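Local coordinates for protein pentalenene synthase (Streptomyces chartreusis NRRL 3882, PDB 6Q4S) that probably converts farnesyl diphosphate, with magnesium ions, into the bicyclic sesquiterpenol 7-epi-alpha-eudesmol by a 1,10-cyclization, at residues 55-60 with 302-307; 179-184 with 214-219. One frame throughout, in Å; residues are numbered along the deposited sequence.

Contact 1: 55-60 with 302-307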
ATOM      1  N   ALA A  55       7.776  -5.446  24.564  1.00 36.10           N
ATOM      2  CA  ALA A  55       8.684  -6.512  25.040  1.00 33.84           C
ATOM      3  C   ALA A  55       8.077  -7.907  24.937  1.00 37.65           C
ATOM      4  O   ALA A  55       8.794  -8.895  24.706  1.00 34.29           O
ATOM      5  CB  ALA A  55       9.106  -6.205  26.493  1.00 32.21           C
ATOM      6  N   ARG A  56       6.754  -8.014  25.085  1.00 31.57           N
ATOM      7  CA  ARG A  56       6.026  -9.347  24.966  1.00 31.26           C
ATOM      8  C   ARG A  56       5.638  -9.725  23.571  1.00 31.79           C
ATOM      9  O   ARG A  56       5.556 -10.892  23.223  1.00 31.70           O
ATOM     10  CB  ARG A  56       4.779  -9.263  25.827  1.00 34.13           C
ATOM     11  CG  ARG A  56       5.004  -9.080  27.312  1.00 38.10           C
ATOM     12  CD  ARG A  56       3.644  -9.068  28.026  1.00 39.06           C
ATOM     13  NE  ARG A  56       3.791  -8.947  29.470  1.00 40.32           N
ATOM     14  CZ  ARG A  56       4.115  -9.991  30.244  1.00 44.08           C
ATOM     15  NH1 ARG A  56       4.297 -11.203  29.727  1.00 39.70           N
ATOM     16  NH2 ARG A  56       4.234  -9.825  31.539  1.00 46.77           N
ATOM     17  N   THR A  57       5.393  -8.713  22.716  1.00 29.30           N
ATOM     18  CA  THR A  57       5.056  -8.989  21.325  1.00 27.62           C
ATOM     19  C   THR A  57       6.205  -9.099  20.308  1.00 27.83           C
ATOM     20  O   THR A  57       6.056  -9.777  19.252  1.00 27.59           O
ATOM     21  CB  THR A  57       4.011  -7.982  20.779  1.00 29.35           C
ATOM     22  OG1 THR A  57       4.470  -6.638  20.892  1.00 30.15           O
ATOM     23  CG2 THR A  57       2.757  -8.104  21.597  1.00 30.06           C
ATOM     24  N   TYR A  58       7.332  -8.475  20.615  1.00 27.84           N
ATOM     25  CA  TYR A  58       8.529  -8.565  19.757  1.00 30.70           C
ATOM     26  C   TYR A  58       9.714  -9.095  20.607  1.00 35.58           C
ATOM     27  O   TYR A  58      10.686  -8.395  20.822  1.00 31.68           O
ATOM     28  CB  TYR A  58       8.862  -7.190  19.171  1.00 31.67           C
ATOM     29  CG  TYR A  58       7.732  -6.683  18.276  1.00 28.71           C
ATOM     30  CD1 TYR A  58       7.362  -7.404  17.155  1.00 31.29           C
ATOM     31  CD2 TYR A  58       7.029  -5.549  18.599  1.00 31.88           C
ATOM     32  CE1 TYR A  58       6.291  -7.012  16.375  1.00 30.06           C
ATOM     33  CE2 TYR A  58       5.952  -5.152  17.813  1.00 33.53           C
ATOM     34  CZ  TYR A  58       5.582  -5.891  16.736  1.00 27.24           C
ATOM     35  OH  TYR A  58       4.543  -5.520  15.889  1.00 31.34           O
ATOM     36  N   PRO A  59       9.590 -10.307  21.136  1.00 32.95           N
ATOM     37  CA  PRO A  59      10.580 -10.688  22.187  1.00 37.81           C
ATOM     38  C   PRO A  59      12.004 -10.945  21.704  1.00 37.12           C
ATOM     39  O   PRO A  59      12.910 -10.975  22.547  1.00 40.80           O
ATOM     40  CB  PRO A  59       9.979 -11.971  22.764  1.00 36.86           C
ATOM     41  CG  PRO A  59       9.255 -12.546  21.595  1.00 36.75           C
ATOM     42  CD  PRO A  59       8.584 -11.351  20.960  1.00 35.77           C
ATOM     43  N   HIS A  60      12.197 -11.120  20.395  1.00 40.69           N
ATOM     44  CA  HIS A  60      13.510 -11.400  19.805  1.00 40.00           C
ATOM     45  C   HIS A  60      14.262 -10.180  19.315  1.00 42.39           C
ATOM     46  O   HIS A  60      15.270 -10.362  18.701  1.00 39.90           O
ATOM     47  CB  HIS A  60      13.403 -12.400  18.682  1.00 41.92           C
ATOM     48  CG  HIS A  60      12.855 -13.714  19.102  1.00 50.89           C
ATOM     49  ND1 HIS A  60      13.542 -14.581  19.924  1.00 50.10           N
ATOM     50  CD2 HIS A  60      11.688 -14.331  18.785  1.00 51.64           C
ATOM     51  CE1 HIS A  60      12.804 -15.661  20.120  1.00 51.51           C
ATOM     52  NE2 HIS A  60      11.689 -15.545  19.415  1.00 48.12           N
ATOM     53  N   GLN A 302       1.842 -15.948  17.369  1.00 36.27           N
ATOM     54  CA  GLN A 302       1.688 -16.377  18.771  1.00 33.14           C
ATOM     55  C   GLN A 302       2.167 -15.337  19.747  1.00 38.55           C
ATOM     56  O   GLN A 302       1.554 -15.081  20.806  1.00 35.54           O
ATOM     57  CB  GLN A 302       2.466 -17.658  19.012  1.00 34.39           C
ATOM     58  CG  GLN A 302       2.115 -18.825  18.108  1.00 36.32           C
ATOM     59  CD  GLN A 302       3.032 -20.067  18.330  1.00 40.56           C
ATOM     60  OE1 GLN A 302       4.087 -19.994  18.948  1.00 45.25           O
ATOM     61  NE2 GLN A 302       2.587 -21.199  17.843  1.00 40.64           N
ATOM     62  N   HIS A 303       3.267 -14.681  19.414  1.00 35.09           N
ATOM     63  CA  HIS A 303       3.734 -13.633  20.282  1.00 31.48           C
ATOM     64  C   HIS A 303       2.696 -12.553  20.445  1.00 29.49           C
ATOM     65  O   HIS A 303       2.615 -11.932  21.525  1.00 29.49           O
ATOM     66  CB  HIS A 303       5.093 -13.018  19.809  1.00 32.86           C
ATOM     67  CG  HIS A 303       6.204 -14.027  19.662  1.00 40.93           C
ATOM     68  ND1 HIS A 303       7.209 -13.913  18.722  1.00 39.39           N
ATOM     69  CD2 HIS A 303       6.457 -15.176  20.340  1.00 41.13           C
ATOM     70  CE1 HIS A 303       8.004 -14.962  18.802  1.00 43.33           C
ATOM     71  NE2 HIS A 303       7.557 -15.754  19.762  1.00 41.28           N
ATOM     72  N   TRP A 304       1.952 -12.266  19.356  1.00 28.02           N
ATOM     73  CA  TRP A 304       0.966 -11.224  19.447  1.00 30.96           C
ATOM     74  C   TRP A 304      -0.264 -11.668  20.287  1.00 30.81           C
ATOM     75  O   TRP A 304      -0.731 -10.926  21.152  1.00 33.49           O
ATOM     76  CB  TRP A 304       0.565 -10.708  18.054  1.00 31.23           C
ATOM     77  CG  TRP A 304       1.200  -9.442  17.871  1.00 29.87           C
ATOM     78  CD1 TRP A 304       2.414  -9.171  17.191  1.00 33.71           C
ATOM     79  CD2 TRP A 304       0.810  -8.231  18.486  1.00 30.21           C
ATOM     80  NE1 TRP A 304       2.741  -7.859  17.342  1.00 33.73           N
ATOM     81  CE2 TRP A 304       1.792  -7.239  18.118  1.00 34.66           C
ATOM     82  CE3 TRP A 304      -0.274  -7.861  19.296  1.00 30.93           C
ATOM     83  CZ2 TRP A 304       1.716  -5.928  18.538  1.00 34.07           C
ATOM     84  CZ3 TRP A 304      -0.356  -6.515  19.726  1.00 35.31           C
ATOM     85  CH2 TRP A 304       0.644  -5.563  19.318  1.00 37.55           C
ATOM     86  N   ILE A 305      -0.819 -12.816  19.958  1.00 32.82           N
ATOM     87  CA  ILE A 305      -2.004 -13.302  20.687  1.00 34.84           C
ATOM     88  C   ILE A 305      -1.667 -13.453  22.178  1.00 34.88           C
ATOM     89  O   ILE A 305      -2.351 -12.851  23.033  1.00 32.96           O
ATOM     90  CB  ILE A 305      -2.519 -14.644  20.141  1.00 36.39           C
ATOM     91  CG1 ILE A 305      -2.948 -14.515  18.702  1.00 37.10           C
ATOM     92  CG2 ILE A 305      -3.678 -15.122  21.037  1.00 41.72           C
ATOM     93  CD1 ILE A 305      -3.193 -15.847  17.994  1.00 42.39           C
ATOM     94  N   ASN A 306      -0.538 -14.115  22.492  1.00 36.15           N
ATOM     95  CA  ASN A 306      -0.195 -14.374  23.905  1.00 34.76           C
ATOM     96  C   ASN A 306       0.283 -13.177  24.655  1.00 37.40           C
ATOM     97  O   ASN A 306      -0.180 -12.892  25.810  1.00 37.60           O
ATOM     98  CB  ASN A 306       0.783 -15.488  24.022  1.00 37.57           C
ATOM     99  CG  ASN A 306       0.708 -16.169  25.398  1.00 44.62           C
ATOM    100  OD1 ASN A 306      -0.362 -16.611  25.843  1.00 40.16           O
ATOM    101  ND2 ASN A 306       1.846 -16.245  26.073  1.00 39.56           N
ATOM    102  N   GLY A 307       1.115 -12.383  23.977  1.00 37.40           N
ATOM    103  CA  GLY A 307       1.705 -11.228  24.600  1.00 38.83           C
ATOM    104  C   GLY A 307       0.713 -10.144  24.855  1.00 31.74           C
ATOM    105  O   GLY A 307       0.772  -9.413  25.864  1.00 30.72           O
TER
HETATM  106  O   HOH W   1       7.705 -11.575  17.007  1.00 41.17           O
HETATM  107  O   HOH W   2       9.723 -17.584  19.507  1.00 44.22           O

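Contact 2: 179-184 with 214-219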
ATOM      1  N   ARG A 179     -10.616  -4.961  11.036  1.00 32.88           N
ATOM      2  CA  ARG A 179      -9.869  -3.899  10.384  1.00 32.20           C
ATOM      3  C   ARG A 179      -9.231  -2.921  11.384  1.00 34.60           C
ATOM      4  O   ARG A 179      -8.100  -2.539  11.213  1.00 32.77           O
ATOM      5  CB  ARG A 179     -10.732  -3.148   9.390  1.00 30.52           C
ATOM      6  CG  ARG A 179     -11.433  -4.044   8.321  1.00 33.16           C
ATOM      7  CD  ARG A 179     -12.492  -3.263   7.544  1.00 30.24           C
ATOM      8  NE  ARG A 179     -11.981  -2.033   6.938  1.00 27.03           N
ATOM      9  CZ  ARG A 179     -12.674  -0.922   6.762  1.00 32.92           C
ATOM     10  NH1 ARG A 179     -13.942  -0.828   7.178  1.00 31.61           N
ATOM     11  NH2 ARG A 179     -12.091   0.164   6.275  1.00 32.08           N
ATOM     12  N   THR A 180      -9.981  -2.477  12.380  1.00 31.39           N
ATOM     13  CA  THR A 180      -9.545  -1.433  13.286  1.00 29.63           C
ATOM     14  C   THR A 180      -8.489  -1.947  14.284  1.00 29.81           C
ATOM     15  O   THR A 180      -7.782  -1.143  14.886  1.00 29.51           O
ATOM     16  CB  THR A 180     -10.726  -0.805  14.107  1.00 29.45           C
ATOM     17  OG1 THR A 180     -11.375  -1.807  14.886  1.00 31.21           O
ATOM     18  CG2 THR A 180     -11.780  -0.150  13.160  1.00 33.02           C
ATOM     19  N   VAL A 181      -8.439  -3.245  14.518  1.00 29.54           N
ATOM     20  CA  VAL A 181      -7.531  -3.736  15.571  1.00 32.47           C
ATOM     21  C   VAL A 181      -6.040  -3.656  15.139  1.00 33.23           C
ATOM     22  O   VAL A 181      -5.189  -3.552  15.991  1.00 32.92           O
ATOM     23  CB  VAL A 181      -7.894  -5.140  16.030  1.00 26.21           C
ATOM     24  CG1 VAL A 181      -7.549  -6.181  15.007  1.00 31.02           C
ATOM     25  CG2 VAL A 181      -7.216  -5.499  17.346  1.00 30.74           C
ATOM     26  N   GLY A 182      -5.753  -3.670  13.839  1.00 31.49           N
ATOM     27  CA  GLY A 182      -4.390  -3.277  13.380  1.00 33.00           C
ATOM     28  C   GLY A 182      -3.307  -4.354  13.625  1.00 33.86           C
ATOM     29  O   GLY A 182      -2.096  -4.058  13.848  1.00 31.90           O
ATOM     30  N   ILE A 183      -3.719  -5.598  13.530  1.00 30.13           N
ATOM     31  CA  ILE A 183      -2.870  -6.697  13.882  1.00 30.21           C
ATOM     32  C   ILE A 183      -2.118  -7.236  12.663  1.00 30.11           C
ATOM     33  O   ILE A 183      -1.092  -7.893  12.803  1.00 28.07           O
ATOM     34  CB  ILE A 183      -3.732  -7.806  14.531  1.00 30.43           C
ATOM     35  CG1 ILE A 183      -4.015  -7.443  15.981  1.00 33.05           C
ATOM     36  CG2 ILE A 183      -3.072  -9.150  14.489  1.00 30.55           C
ATOM     37  CD1 ILE A 183      -2.775  -7.194  16.856  1.00 34.89           C
ATOM     38  N   HIS A 184      -2.637  -7.031  11.451  1.00 28.53           N
ATOM     39  CA  HIS A 184      -1.911  -7.499  10.287  1.00 27.30           C
ATOM     40  C   HIS A 184      -0.502  -6.846  10.214  1.00 29.21           C
ATOM     41  O   HIS A 184       0.496  -7.550   9.983  1.00 28.70           O
ATOM     42  CB  HIS A 184      -2.712  -7.236   8.997  1.00 29.33           C
ATOM     43  CG  HIS A 184      -3.905  -8.145   8.867  1.00 31.62           C
ATOM     44  ND1 HIS A 184      -5.073  -7.965   9.583  1.00 35.01           N
ATOM     45  CD2 HIS A 184      -4.089  -9.258   8.122  1.00 31.52           C
ATOM     46  CE1 HIS A 184      -5.915  -8.945   9.280  1.00 32.98           C
ATOM     47  NE2 HIS A 184      -5.342  -9.731   8.387  1.00 34.24           N
ATOM     48  N   LEU A 214      -7.877 -14.525  11.685  1.00 32.55           N
ATOM     49  CA  LEU A 214      -8.326 -15.037  13.028  1.00 33.37           C
ATOM     50  C   LEU A 214      -7.544 -14.492  14.209  1.00 32.45           C
ATOM     51  O   LEU A 214      -8.096 -14.238  15.276  1.00 33.78           O
ATOM     52  CB  LEU A 214      -8.273 -16.551  13.062  1.00 34.22           C
ATOM     53  CG  LEU A 214      -9.208 -17.251  12.085  1.00 36.51           C
ATOM     54  CD1 LEU A 214      -8.795 -18.678  11.883  1.00 38.69           C
ATOM     55  CD2 LEU A 214     -10.681 -17.225  12.548  1.00 37.49           C
ATOM     56  N   ALA A 215      -6.231 -14.296  14.044  1.00 35.17           N
ATOM     57  CA  ALA A 215      -5.446 -13.665  15.068  1.00 31.68           C
ATOM     58  C   ALA A 215      -5.993 -12.267  15.312  1.00 29.39           C
ATOM     59  O   ALA A 215      -6.077 -11.790  16.456  1.00 30.20           O
ATOM     60  CB  ALA A 215      -3.958 -13.599  14.682  1.00 34.08           C
ATOM     61  N   ALA A 216      -6.342 -11.558  14.248  1.00 29.77           N
ATOM     62  CA  ALA A 216      -6.863 -10.216  14.438  1.00 28.07           C
ATOM     63  C   ALA A 216      -8.258 -10.264  15.156  1.00 31.62           C
ATOM     64  O   ALA A 216      -8.564  -9.458  16.057  1.00 28.68           O
ATOM     65  CB  ALA A 216      -6.992  -9.529  13.118  1.00 31.69           C
ATOM     66  N   ASP A 217      -9.082 -11.219  14.771  1.00 33.85           N
ATOM     67  CA  ASP A 217     -10.416 -11.378  15.477  1.00 35.06           C
ATOM     68  C   ASP A 217     -10.213 -11.619  16.961  1.00 31.92           C
ATOM     69  O   ASP A 217     -10.780 -10.919  17.798  1.00 34.93           O
ATOM     70  CB  ASP A 217     -11.225 -12.534  14.912  1.00 37.03           C
ATOM     71  CG  ASP A 217     -11.662 -12.294  13.480  1.00 42.50           C
ATOM     72  OD1 ASP A 217     -11.672 -11.113  13.011  1.00 42.64           O
ATOM     73  OD2 ASP A 217     -11.960 -13.297  12.810  1.00 44.04           O
ATOM     74  N   THR A 218      -9.366 -12.597  17.261  1.00 32.62           N
ATOM     75  CA  THR A 218      -9.138 -13.047  18.599  1.00 31.67           C
ATOM     76  C   THR A 218      -8.688 -11.923  19.399  1.00 30.04           C
ATOM     77  O   THR A 218      -9.221 -11.658  20.450  1.00 37.34           O
ATOM     78  CB  THR A 218      -8.083 -14.150  18.612  1.00 33.63           C
ATOM     79  OG1 THR A 218      -8.540 -15.247  17.838  1.00 35.43           O
ATOM     80  CG2 THR A 218      -7.767 -14.630  20.019  1.00 38.84           C
ATOM     81  N   ILE A 219      -7.692 -11.198  18.921  1.00 32.77           N
ATOM     82  CA  ILE A 219      -7.150 -10.092  19.712  1.00 30.23           C
ATOM     83  C   ILE A 219      -8.132  -8.954  19.847  1.00 31.38           C
ATOM     84  O   ILE A 219      -8.239  -8.387  20.916  1.00 30.60           O
ATOM     85  CB  ILE A 219      -5.796  -9.583  19.149  1.00 30.74           C
ATOM     86  CG1 ILE A 219      -4.762 -10.660  19.325  1.00 34.46           C
ATOM     87  CG2 ILE A 219      -5.366  -8.280  19.854  1.00 30.39           C
ATOM     88  CD1 ILE A 219      -3.608 -10.536  18.339  1.00 37.74           C
TER

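Contact 1: 55-60 with 302-307
His303, Thr57 and Trp304 carry this contact, which joins the end of helix 50-57 and the loop after it to helix 288-313. The methyl CG2 of Thr57 sits over the indole of Trp304, 3.6 Å from the centroid of its six-membered ring, in a CH-pi contact only 8° off the ring normal. Chi1 of 57° puts OG1 between the backbone N and the carbonyl carbon, where it bonds to Ala53 O, and CG2 anti to the carbonyl carbon. Trp304 also sends an edge toward the face of Tyr58. This offset edge-to-face pair has planes at 74°, and the Tyr58 hydroxyl is hydrogen-bonded to Ser186 O. His303 takes Pro59 on one face, with Pro59 CG 3.8 Å from the ring centroid. Both nitrogens of His303 hold waters in the ring plane. One water lies 2.9 Å from His303 ND1 and bonds weakly to Thr57 O. The other bridges His303 NE2 and His60 NE2, 2.8 Å from each. Gly307 has no side chain, and Arg56 CD lies 3.6 Å from Gly307 O. The side chain of Trp304 is about 7 Å from that of Asn223, a probable magnesium ligand. Cohesion comes from CH-pi contacts, the edge-to-face pair and two waters.

Contact 2: 179-184 with 214-219
Ala216 on helix 206-228 receives Val181 and Ile183 from the turn between helices 170-180 and 183-194. Its methyl CB is 3.9 Å from Val181 CG1 and equally far from Ile183 CB, so one small residue meets both branched side chains. Val181 CG1 also approaches Ala216 O, at 3.6 Å. The tight part continues one helical turn on. There Ile183 CD1 meets Ile219 CD1 at 3.7 Å, the two side chains crossing obliquely. In Ile183, chi1 of -79° sets CG1 beside the backbone N and CG2 anti to it, against Ala216 CA; chi2 then turns CD1 to Ile219. Helix 288-313 covers this buried side. The other branch of Val181 and the His184 ring fit more loosely. Val181 CG2 is 4.2 Å from Ile219 CG2. The nearest atom of the His184 ring is CE1, 4.0 Å from Ala216 CB, and its NE2 is hydrogen-bonded to Asp213 OD1. Gly182 makes the break between the helices with a positive phi of 76°. Thr180 OG1 is hydrogen-bonded to Arg177 NH1. The side chain of Arg177, which probably binds the substrate, is about 4 Å from that of Val181. This is consistent with the helix break of class I terpene synthases, linked to a diphosphate-sensing arginine. No hydrogen bond crosses the segments: apolar packing alone joins the break to helix 206-228.

In the fold
From the N terminus, the chain first reaches 55-60, at the end of helix 50-57, and leaves it through a run of mostly helical residues. Helix 170-180 then breaks into helix 183-194, and contact 2 closes a short loop of 29 residues when helix 206-228 returns to that break. The chain goes on through helix 252-284 to helix 288-313, where contact 1 closes a loop of 241 residues. The shorter loop lies wholly within the longer one. Contact 1 ties helix 50-57 to helix 288-313; contact 2 ties the break after helix 170-180 to helix 206-228. Helix 288-313 touches both: Trp304 CE3 packs 3.6 Å from Ile183 CD1, and Ile305 meets Ala215 and Ile219.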